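SusD homolog (Bacteroides thetaiotaomicron, PDB 3EHM) probably binds mucin O-glycans for their utilization by a human gut symbiont, as a SusD-family outer-membrane lipoprotein. Local coordinates at residues 477-480 against 481-484; 521-524 against 525-529; 372-375 against 376-379. All coordinates share one frame; numbering follows the deposited sequence.

Contact 1. Residues 477-480 against 481-484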
ATOM      1  N   GLY A 477      -4.800 -20.244   9.272  1.00 18.84           N
ATOM      2  CA  GLY A 477      -4.919 -21.493   8.540  1.00 20.60           C
ATOM      3  C   GLY A 477      -3.745 -21.806   7.630  1.00 21.93           C
ATOM      4  O   GLY A 477      -3.895 -22.546   6.660  1.00 22.70           O
ATOM      5  N   ALA A 478      -2.576 -21.247   7.934  1.00 21.69           N
ATOM      6  CA  ALA A 478      -1.378 -21.486   7.131  1.00 22.70           C
ATOM      7  C   ALA A 478      -0.252 -21.990   8.029  1.00 24.44           C
ATOM      8  O   ALA A 478      -0.414 -22.070   9.246  1.00 24.64           O
ATOM      9  CB  ALA A 478      -0.950 -20.196   6.431  1.00 21.25           C
ATOM     10  N   SER A 479       0.889 -22.329   7.433  1.00 26.41           N
ATOM     11  CA  SER A 479       2.026 -22.809   8.214  1.00 28.01           C
ATOM     12  C   SER A 479       3.239 -21.912   7.999  1.00 28.51           C
ATOM     13  O   SER A 479       3.284 -21.125   7.053  1.00 28.57           O
ATOM     14  CB  SER A 479       2.390 -24.242   7.826  1.00 29.34           C
ATOM     15  OG  SER A 479       3.340 -24.254   6.772  1.00 30.49           O
ATOM     16  N   ILE A 480       4.224 -22.047   8.881  1.00 28.92           N
ATOM     17  CA  ILE A 480       5.452 -21.261   8.808  1.00 31.37           C
ATOM     18  C   ILE A 480       6.343 -21.770   7.678  1.00 32.09           C
ATOM     19  O   ILE A 480       7.412 -22.326   7.929  1.00 33.67           O
ATOM     20  CB  ILE A 480       6.245 -21.364  10.122  1.00 31.58           C
ATOM     21  CG1 ILE A 480       5.295 -21.234  11.314  1.00 31.55           C
ATOM     22  CG2 ILE A 480       7.308 -20.274  10.177  1.00 32.52           C
ATOM     23  CD1 ILE A 480       5.877 -21.749  12.615  1.00 32.47           C
ATOM     24  N   GLU A 481       5.898 -21.584   6.437  1.00 32.12           N
ATOM     25  CA  GLU A 481       6.661 -22.019   5.268  1.00 31.61           C
ATOM     26  C   GLU A 481       5.943 -21.564   4.004  1.00 31.61           C
ATOM     27  O   GLU A 481       6.571 -21.259   2.990  1.00 30.33           O
ATOM     28  CB  GLU A 481       6.802 -23.543   5.258  1.00 34.20           C
ATOM     29  CG  GLU A 481       8.223 -24.034   5.007  1.00 36.94           C
ATOM     30  CD  GLU A 481       8.296 -25.083   3.910  1.00 38.87           C
ATOM     31  OE1 GLU A 481       8.002 -24.739   2.742  1.00 40.00           O
ATOM     32  OE2 GLU A 481       8.645 -26.248   4.215  1.00 38.95           O
ATOM     33  N   ASP A 482       4.616 -21.521   4.073  1.00 31.85           N
ATOM     34  CA  ASP A 482       3.804 -21.087   2.942  1.00 33.29           C
ATOM     35  C   ASP A 482       3.377 -19.628   3.101  1.00 32.43           C
ATOM     36  O   ASP A 482       3.004 -18.978   2.122  1.00 32.98           O
ATOM     37  CB  ASP A 482       2.560 -21.967   2.811  1.00 34.45           C
ATOM     38  CG  ASP A 482       2.896 -23.401   2.467  1.00 36.35           C
ATOM     39  OD1 ASP A 482       3.447 -23.632   1.369  1.00 36.85           O
ATOM     40  OD2 ASP A 482       2.612 -24.294   3.299  1.00 37.97           O
ATOM     41  N   CYS A 483       3.435 -19.121   4.334  1.00 30.19           N
ATOM     42  CA  CYS A 483       3.046 -17.743   4.614  1.00 27.86           C
ATOM     43  C   CYS A 483       3.982 -16.959   5.529  1.00 23.96           C
ATOM     44  O   CYS A 483       4.226 -17.345   6.676  1.00 23.52           O
ATOM     45  CB  CYS A 483       1.633 -17.691   5.223  1.00 27.84           C
ATOM     46  SG  CYS A 483       0.279 -18.040   4.063  1.00 40.52           S
ATOM     47  N   ARG A 484       4.505 -15.855   5.010  1.00 20.04           N
ATOM     48  CA  ARG A 484       5.345 -14.969   5.802  1.00 17.63           C
ATOM     49  C   ARG A 484       4.468 -13.757   6.112  1.00 15.86           C
ATOM     50  O   ARG A 484       4.817 -12.922   6.937  1.00 15.24           O
ATOM     51  CB  ARG A 484       6.603 -14.559   5.036  1.00 17.38           C
ATOM     52  CG  ARG A 484       7.580 -15.711   4.883  1.00 19.40           C
ATOM     53  CD  ARG A 484       8.958 -15.268   4.420  1.00 17.05           C
ATOM     54  NE  ARG A 484       9.827 -16.429   4.289  1.00 16.17           N
ATOM     55  CZ  ARG A 484      11.076 -16.396   3.845  1.00 18.27           C
ATOM     56  NH1 ARG A 484      11.631 -15.246   3.481  1.00 16.34           N
ATOM     57  NH2 ARG A 484      11.765 -17.525   3.752  1.00 16.49           N
TER
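Ala-478 CB lies against the sulfur of Cys-483, 3.4 Å from SG, with Cys-483 CB just behind. The chain between them doubles back in an inverse gamma turn centred on Ile-480, in the long loop between helix 472-475 and helix 495-498 of this SusD-type fold. The loop leaves the helix through Gly-477, whose positive phi (92°) completes a Schellman motif. Ser-479 O collects N-H groups from the turn and from the two residues after it. Glu-481 N is the nearest at 2.7 Å from Ser-479 O, closing the gamma turn; Asp-482 N follows at 3.3 Å from the same oxygen. Both come from one face of the Ser-479 carbonyl plane, well above it, so neither sits on a lone pair. A weak third bond, from Cys-483 N, adds to this cluster. Cys-483 SG is turned anti to its own carbonyl carbon (chi1 -72°), which places the sulfur beside the Ala-478 methyl. Ala-478 also touches Ala-516, while the Ile-480 side chain leaves the turn and rests on Glu-470. The two acidic side chains, Glu-481 and Asp-482, both have a long, weak ion pair with Lys-528, which may partly offset the two negative charges. Ser-479 OG stands 3.5 Å from Asp-482 OD2 and 3.8 Å from Glu-481 CB.

Contact 2. Residues 521-524 against 525-529; sequences WVRS and NRPKQ
Arg-523 reaches round the turn to bring its guanidinium obliquely up to the ring of Pro-527, the two side chains crossing at about a right angle. From CB the chain starts with CG lodged between the backbone N and the carbonyl carbon (chi1 71°), then runs extended from CG to NE. NE passes 4.0 Å from Pro-527 CD and gives its hydrogen to Thr-459 O. CZ comes closer, 3.7 Å from the same CD, and NH2 packs tightly against the ring, 3.1 Å from both CD and CG of Pro-527. NH1 goes to Glu-431 in a salt bridge. This C-terminal loop, which follows helix 505-509, is thereby fastened to helix 429-445 of the helical SusD-type fold, where Leu-434 also touches the arginine. A leucine here would probably leave Glu-431 without its charge partner and Thr-459 O without its donor, and would uncover one side of the Pro-527 ring. At Asn-525 the backbone takes left-handed angles (phi 57°, psi 38°) as the chain bends. Beyond it the side chain of Arg-526 returns to Val-522, crossing it obliquely. Its bend at chi3 brings NH1 to 3.5 Å from Val-522 CG1, while the CD carbon lies 4.0 Å from that methyl. NH1 of Arg-526 also donates to Arg-457 O, and its NH2 forms a salt bridge with Glu-487.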
ATOM      1  N   TRP A 521      -5.651 -12.162  -7.957  1.00 14.76           N
ATOM      2  CA  TRP A 521      -4.472 -11.780  -8.736  1.00 15.13           C
ATOM      3  C   TRP A 521      -3.138 -12.445  -8.394  1.00 14.85           C
ATOM      4  O   TRP A 521      -2.116 -12.119  -9.002  1.00 15.76           O
ATOM      5  CB  TRP A 521      -4.294 -10.253  -8.735  1.00 13.31           C
ATOM      6  CG  TRP A 521      -4.659  -9.551  -7.449  1.00 13.32           C
ATOM      7  CD1 TRP A 521      -5.661  -8.635  -7.273  1.00 15.17           C
ATOM      8  CD2 TRP A 521      -4.022  -9.694  -6.175  1.00 12.89           C
ATOM      9  NE1 TRP A 521      -5.687  -8.201  -5.969  1.00 13.19           N
ATOM     10  CE2 TRP A 521      -4.694  -8.834  -5.271  1.00 13.75           C
ATOM     11  CE3 TRP A 521      -2.950 -10.466  -5.704  1.00 14.31           C
ATOM     12  CZ2 TRP A 521      -4.326  -8.725  -3.923  1.00 11.81           C
ATOM     13  CZ3 TRP A 521      -2.584 -10.356  -4.360  1.00 11.54           C
ATOM     14  CH2 TRP A 521      -3.274  -9.490  -3.487  1.00 12.55           C
ATOM     15  N   VAL A 522      -3.130 -13.378  -7.447  1.00 14.52           N
ATOM     16  CA  VAL A 522      -1.875 -14.036  -7.095  1.00 14.33           C
ATOM     17  C   VAL A 522      -1.424 -14.861  -8.293  1.00 15.92           C
ATOM     18  O   VAL A 522      -2.160 -15.723  -8.768  1.00 15.18           O
ATOM     19  CB  VAL A 522      -2.034 -14.961  -5.874  1.00 16.11           C
ATOM     20  CG1 VAL A 522      -0.716 -15.696  -5.605  1.00 15.13           C
ATOM     21  CG2 VAL A 522      -2.436 -14.143  -4.656  1.00 12.70           C
ATOM     22  N   ARG A 523      -0.218 -14.595  -8.784  1.00 15.86           N
ATOM     23  CA  ARG A 523       0.280 -15.310  -9.950  1.00 18.10           C
ATOM     24  C   ARG A 523       0.631 -16.761  -9.664  1.00 19.18           C
ATOM     25  O   ARG A 523       0.950 -17.133  -8.532  1.00 18.31           O
ATOM     26  CB  ARG A 523       1.495 -14.589 -10.548  1.00 16.94           C
ATOM     27  CG  ARG A 523       2.781 -14.664  -9.734  1.00 17.75           C
ATOM     28  CD  ARG A 523       3.821 -13.747 -10.362  1.00 17.62           C
ATOM     29  NE  ARG A 523       5.136 -13.807  -9.730  1.00 16.34           N
ATOM     30  CZ  ARG A 523       6.228 -14.280 -10.323  1.00 16.70           C
ATOM     31  NH1 ARG A 523       6.169 -14.747 -11.563  1.00 14.17           N
ATOM     32  NH2 ARG A 523       7.391 -14.256  -9.687  1.00 15.41           N
ATOM     33  N   SER A 524       0.559 -17.579 -10.706  1.00 19.50           N
ATOM     34  CA  SER A 524       0.881 -18.991 -10.592  1.00 21.00           C
ATOM     35  C   SER A 524       2.384 -19.153 -10.439  1.00 19.68           C
ATOM     36  O   SER A 524       3.158 -18.295 -10.872  1.00 19.34           O
ATOM     37  CB  SER A 524       0.415 -19.742 -11.841  1.00 23.09           C
ATOM     38  OG  SER A 524      -0.998 -19.698 -11.951  1.00 29.29           O
ATOM     39  N   ASN A 525       2.792 -20.254  -9.815  1.00 19.69           N
ATOM     40  CA  ASN A 525       4.208 -20.541  -9.625  1.00 19.51           C
ATOM     41  C   ASN A 525       4.913 -19.407  -8.883  1.00 18.13           C
ATOM     42  O   ASN A 525       6.058 -19.077  -9.194  1.00 17.49           O
ATOM     43  CB  ASN A 525       4.874 -20.759 -10.991  1.00 20.75           C
ATOM     44  CG  ASN A 525       4.085 -21.716 -11.884  1.00 25.40           C
ATOM     45  OD1 ASN A 525       4.023 -22.919 -11.628  1.00 26.25           O
ATOM     46  ND2 ASN A 525       3.476 -21.178 -12.936  1.00 24.53           N
ATOM     47  N   ARG A 526       4.233 -18.813  -7.905  1.00 17.82           N
ATOM     48  CA  ARG A 526       4.816 -17.715  -7.134  1.00 16.61           C
ATOM     49  C   ARG A 526       6.070 -18.202  -6.399  1.00 16.71           C
ATOM     50  O   ARG A 526       6.030 -19.195  -5.667  1.00 16.44           O
ATOM     51  CB  ARG A 526       3.794 -17.175  -6.130  1.00 17.09           C
ATOM     52  CG  ARG A 526       4.189 -15.854  -5.493  1.00 15.57           C
ATOM     53  CD  ARG A 526       3.097 -15.357  -4.557  1.00 16.85           C
ATOM     54  NE  ARG A 526       2.895 -16.271  -3.435  1.00 18.40           N
ATOM     55  CZ  ARG A 526       1.916 -16.163  -2.543  1.00 18.68           C
ATOM     56  NH1 ARG A 526       1.030 -15.181  -2.637  1.00 16.60           N
ATOM     57  NH2 ARG A 526       1.835 -17.031  -1.544  1.00 21.29           N
ATOM     58  N   PRO A 527       7.199 -17.498  -6.578  1.00 17.65           N
ATOM     59  CA  PRO A 527       8.487 -17.835  -5.957  1.00 18.72           C
ATOM     60  C   PRO A 527       8.523 -17.690  -4.439  1.00 20.29           C
ATOM     61  O   PRO A 527       7.707 -16.981  -3.845  1.00 20.86           O
ATOM     62  CB  PRO A 527       9.469 -16.867  -6.626  1.00 17.81           C
ATOM     63  CG  PRO A 527       8.749 -16.395  -7.867  1.00 21.59           C
ATOM     64  CD  PRO A 527       7.329 -16.290  -7.408  1.00 17.94           C
ATOM     65  N   LYS A 528       9.492 -18.365  -3.828  1.00 20.49           N
ATOM     66  CA  LYS A 528       9.703 -18.332  -2.383  1.00 21.88           C
ATOM     67  C   LYS A 528      11.210 -18.265  -2.144  1.00 21.10           C
ATOM     68  O   LYS A 528      11.981 -18.850  -2.901  1.00 21.17           O
ATOM     69  CB  LYS A 528       9.144 -19.600  -1.743  1.00 23.86           C
ATOM     70  CG  LYS A 528       7.636 -19.719  -1.845  1.00 27.22           C
ATOM     71  CD  LYS A 528       7.172 -21.163  -1.733  1.00 29.95           C
ATOM     72  CE  LYS A 528       7.581 -21.798  -0.416  1.00 31.82           C
ATOM     73  NZ  LYS A 528       7.039 -23.187  -0.301  1.00 33.92           N
ATOM     74  N   GLN A 529      11.632 -17.552  -1.104  1.00 19.99           N
ATOM     75  CA  GLN A 529      13.059 -17.452  -0.812  1.00 19.28           C
ATOM     76  C   GLN A 529      13.596 -18.822  -0.402  1.00 19.73           C
ATOM     77  O   GLN A 529      12.968 -19.525   0.384  1.00 17.15           O
ATOM     78  CB  GLN A 529      13.316 -16.453   0.320  1.00 19.52           C
ATOM     79  CG  GLN A 529      14.793 -16.345   0.692  1.00 19.04           C
ATOM     80  CD  GLN A 529      15.051 -15.380   1.832  1.00 22.09           C
ATOM     81  OE1 GLN A 529      14.189 -15.162   2.684  1.00 21.69           O
ATOM     82  NE2 GLN A 529      16.251 -14.814   1.866  1.00 21.99           N
TER

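Contact 3. Residues 372-375 against 376-379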
ATOM      1  N   ILE A 372      14.133   4.497 -10.027  1.00 12.49           N
ATOM      2  CA  ILE A 372      14.997   4.667  -8.864  1.00 13.36           C
ATOM      3  C   ILE A 372      15.467   6.120  -8.777  1.00 13.32           C
ATOM      4  O   ILE A 372      15.490   6.717  -7.700  1.00 14.21           O
ATOM      5  CB  ILE A 372      16.228   3.736  -8.935  1.00 14.46           C
ATOM      6  CG1 ILE A 372      15.772   2.276  -8.951  1.00 15.89           C
ATOM      7  CG2 ILE A 372      17.147   3.992  -7.740  1.00 12.76           C
ATOM      8  CD1 ILE A 372      16.901   1.271  -9.135  1.00 18.05           C
ATOM      9  N   ASN A 373      15.838   6.686  -9.919  1.00 13.66           N
ATOM     10  CA  ASN A 373      16.296   8.070  -9.976  1.00 14.39           C
ATOM     11  C   ASN A 373      15.199   9.004  -9.452  1.00 14.87           C
ATOM     12  O   ASN A 373      15.455   9.895  -8.641  1.00 12.74           O
ATOM     13  CB  ASN A 373      16.640   8.435 -11.423  1.00 18.74           C
ATOM     14  CG  ASN A 373      17.209   9.832 -11.558  1.00 21.13           C
ATOM     15  OD1 ASN A 373      16.959  10.515 -12.549  1.00 26.23           O
ATOM     16  ND2 ASN A 373      17.986  10.258 -10.573  1.00 20.14           N
ATOM     17  N   ILE A 374      13.973   8.796  -9.922  1.00 14.45           N
ATOM     18  CA  ILE A 374      12.845   9.618  -9.491  1.00 15.80           C
ATOM     19  C   ILE A 374      12.601   9.455  -7.989  1.00 14.51           C
ATOM     20  O   ILE A 374      12.282  10.424  -7.291  1.00 14.49           O
ATOM     21  CB  ILE A 374      11.558   9.245 -10.270  1.00 18.53           C
ATOM     22  CG1 ILE A 374      11.650   9.780 -11.702  1.00 22.23           C
ATOM     23  CG2 ILE A 374      10.326   9.814  -9.574  1.00 20.91           C
ATOM     24  CD1 ILE A 374      11.698  11.304 -11.788  1.00 24.45           C
ATOM     25  N   SER A 375      12.765   8.236  -7.487  1.00 12.80           N
ATOM     26  CA  SER A 375      12.554   7.994  -6.067  1.00 11.66           C
ATOM     27  C   SER A 375      13.571   8.772  -5.243  1.00 12.92           C
ATOM     28  O   SER A 375      13.225   9.353  -4.217  1.00 12.78           O
ATOM     29  CB  SER A 375      12.656   6.502  -5.741  1.00 11.60           C
ATOM     30  OG  SER A 375      12.542   6.296  -4.339  1.00 11.06           O
ATOM     31  N   PHE A 376      14.826   8.774  -5.684  1.00 13.39           N
ATOM     32  CA  PHE A 376      15.871   9.503  -4.971  1.00 15.31           C
ATOM     33  C   PHE A 376      15.509  10.983  -4.939  1.00 14.92           C
ATOM     34  O   PHE A 376      15.713  11.665  -3.938  1.00 16.04           O
ATOM     35  CB  PHE A 376      17.225   9.313  -5.665  1.00 17.13           C
ATOM     36  CG  PHE A 376      17.995   8.115  -5.182  1.00 16.71           C
ATOM     37  CD1 PHE A 376      17.370   6.886  -5.017  1.00 14.49           C
ATOM     38  CD2 PHE A 376      19.351   8.218  -4.895  1.00 16.69           C
ATOM     39  CE1 PHE A 376      18.084   5.776  -4.571  1.00 16.38           C
ATOM     40  CE2 PHE A 376      20.071   7.116  -4.449  1.00 16.27           C
ATOM     41  CZ  PHE A 376      19.436   5.892  -4.287  1.00 14.44           C
ATOM     42  N   GLN A 377      14.973  11.478  -6.045  1.00 15.38           N
ATOM     43  CA  GLN A 377      14.577  12.874  -6.119  1.00 16.77           C
ATOM     44  C   GLN A 377      13.401  13.125  -5.184  1.00 16.67           C
ATOM     45  O   GLN A 377      13.358  14.139  -4.490  1.00 16.63           O
ATOM     46  CB  GLN A 377      14.204  13.245  -7.552  1.00 19.03           C
ATOM     47  CG  GLN A 377      15.392  13.290  -8.504  1.00 23.07           C
ATOM     48  CD  GLN A 377      14.984  13.652  -9.919  1.00 25.43           C
ATOM     49  OE1 GLN A 377      14.278  14.633 -10.139  1.00 30.16           O
ATOM     50  NE2 GLN A 377      15.433  12.865 -10.886  1.00 27.77           N
ATOM     51  N   GLU A 378      12.452  12.195  -5.156  1.00 17.24           N
ATOM     52  CA  GLU A 378      11.289  12.334  -4.284  1.00 16.07           C
ATOM     53  C   GLU A 378      11.738  12.435  -2.826  1.00 16.82           C
ATOM     54  O   GLU A 378      11.180  13.209  -2.049  1.00 16.50           O
ATOM     55  CB  GLU A 378      10.346  11.130  -4.451  1.00 14.83           C
ATOM     56  CG  GLU A 378       9.800  10.970  -5.859  1.00 14.58           C
ATOM     57  CD  GLU A 378       8.921   9.739  -6.044  1.00 13.83           C
ATOM     58  OE1 GLU A 378       9.152   8.704  -5.384  1.00 14.65           O
ATOM     59  OE2 GLU A 378       8.005   9.800  -6.881  1.00 11.13           O
ATOM     60  N   GLN A 379      12.759  11.662  -2.467  1.00 15.63           N
ATOM     61  CA  GLN A 379      13.262  11.638  -1.098  1.00 15.32           C
ATOM     62  C   GLN A 379      14.370  12.650  -0.813  1.00 16.61           C
ATOM     63  O   GLN A 379      14.894  12.708   0.298  1.00 15.90           O
ATOM     64  CB  GLN A 379      13.748  10.224  -0.758  1.00 16.47           C
ATOM     65  CG  GLN A 379      12.716   9.141  -1.065  1.00 14.90           C
ATOM     66  CD  GLN A 379      11.401   9.366  -0.341  1.00 18.12           C
ATOM     67  OE1 GLN A 379      10.353   8.864  -0.757  1.00 19.53           O
ATOM     68  NE2 GLN A 379      11.449  10.113   0.753  1.00 13.19           N
TER
HETATM   69  O   HOH W   1      10.148   7.363  -3.477  1.00 16.70           O
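Ser-375 OG is gripped by a water and by Arg-287 NH1, and the water, 2.8 Å from Ser-375 OG, donates a hydrogen to Glu-378 OE1. That carboxylate oxygen also bonds Ser-345 OG, so a serine, a water and a glutamate one turn apart tie the end of helix 364-378 to its surroundings. The backbone keeps regular alpha-helical bonds: Glu-378 N donates to Ile-374 O at 2.8 Å, and Gln-379 N to Ser-375 O at 2.9 Å. On the more open side, Gln-377 NE2 makes a weak, bent bond to Asn-373 OD1, 3.3 Å long, with the two amide planes 61° apart. Asn-373 has CG anti to the backbone N (chi1 -176°), which brings its amide within range of Gln-377. Ile-372 and Phe-376 run side by side, pointing the same way, with Ile-372 CG2 3.8 Å from Phe-376 CE1. This apolar pair packs on helix 384-388, where the Phe-376 ring meets that of Tyr-387; Ile-374 leans on helix 344-356, and Gln-379 touches helix 287-291.

Starting from the N terminus, contact 3 comes first, along the last turns of helix 364-378, where it closes no loop but joins successive turns beside helices 344-356 and 384-388. Contact 1 follows about a hundred residues later, a tight turn in the loop after helix 472-475, and contact 2 bends the chain near its C terminus. The three lie in series, so none encloses or crosses another. Contacts 1 and 2 nevertheless meet in space: Arg-484 NH1 probably bonds Gln-529 OE1 at 2.7 Å, pinning the C-terminal tail to the earlier loop. Contact 3 stays apart, its centre about 35 Å from that of contact 1 and 28 Å from that of contact 2.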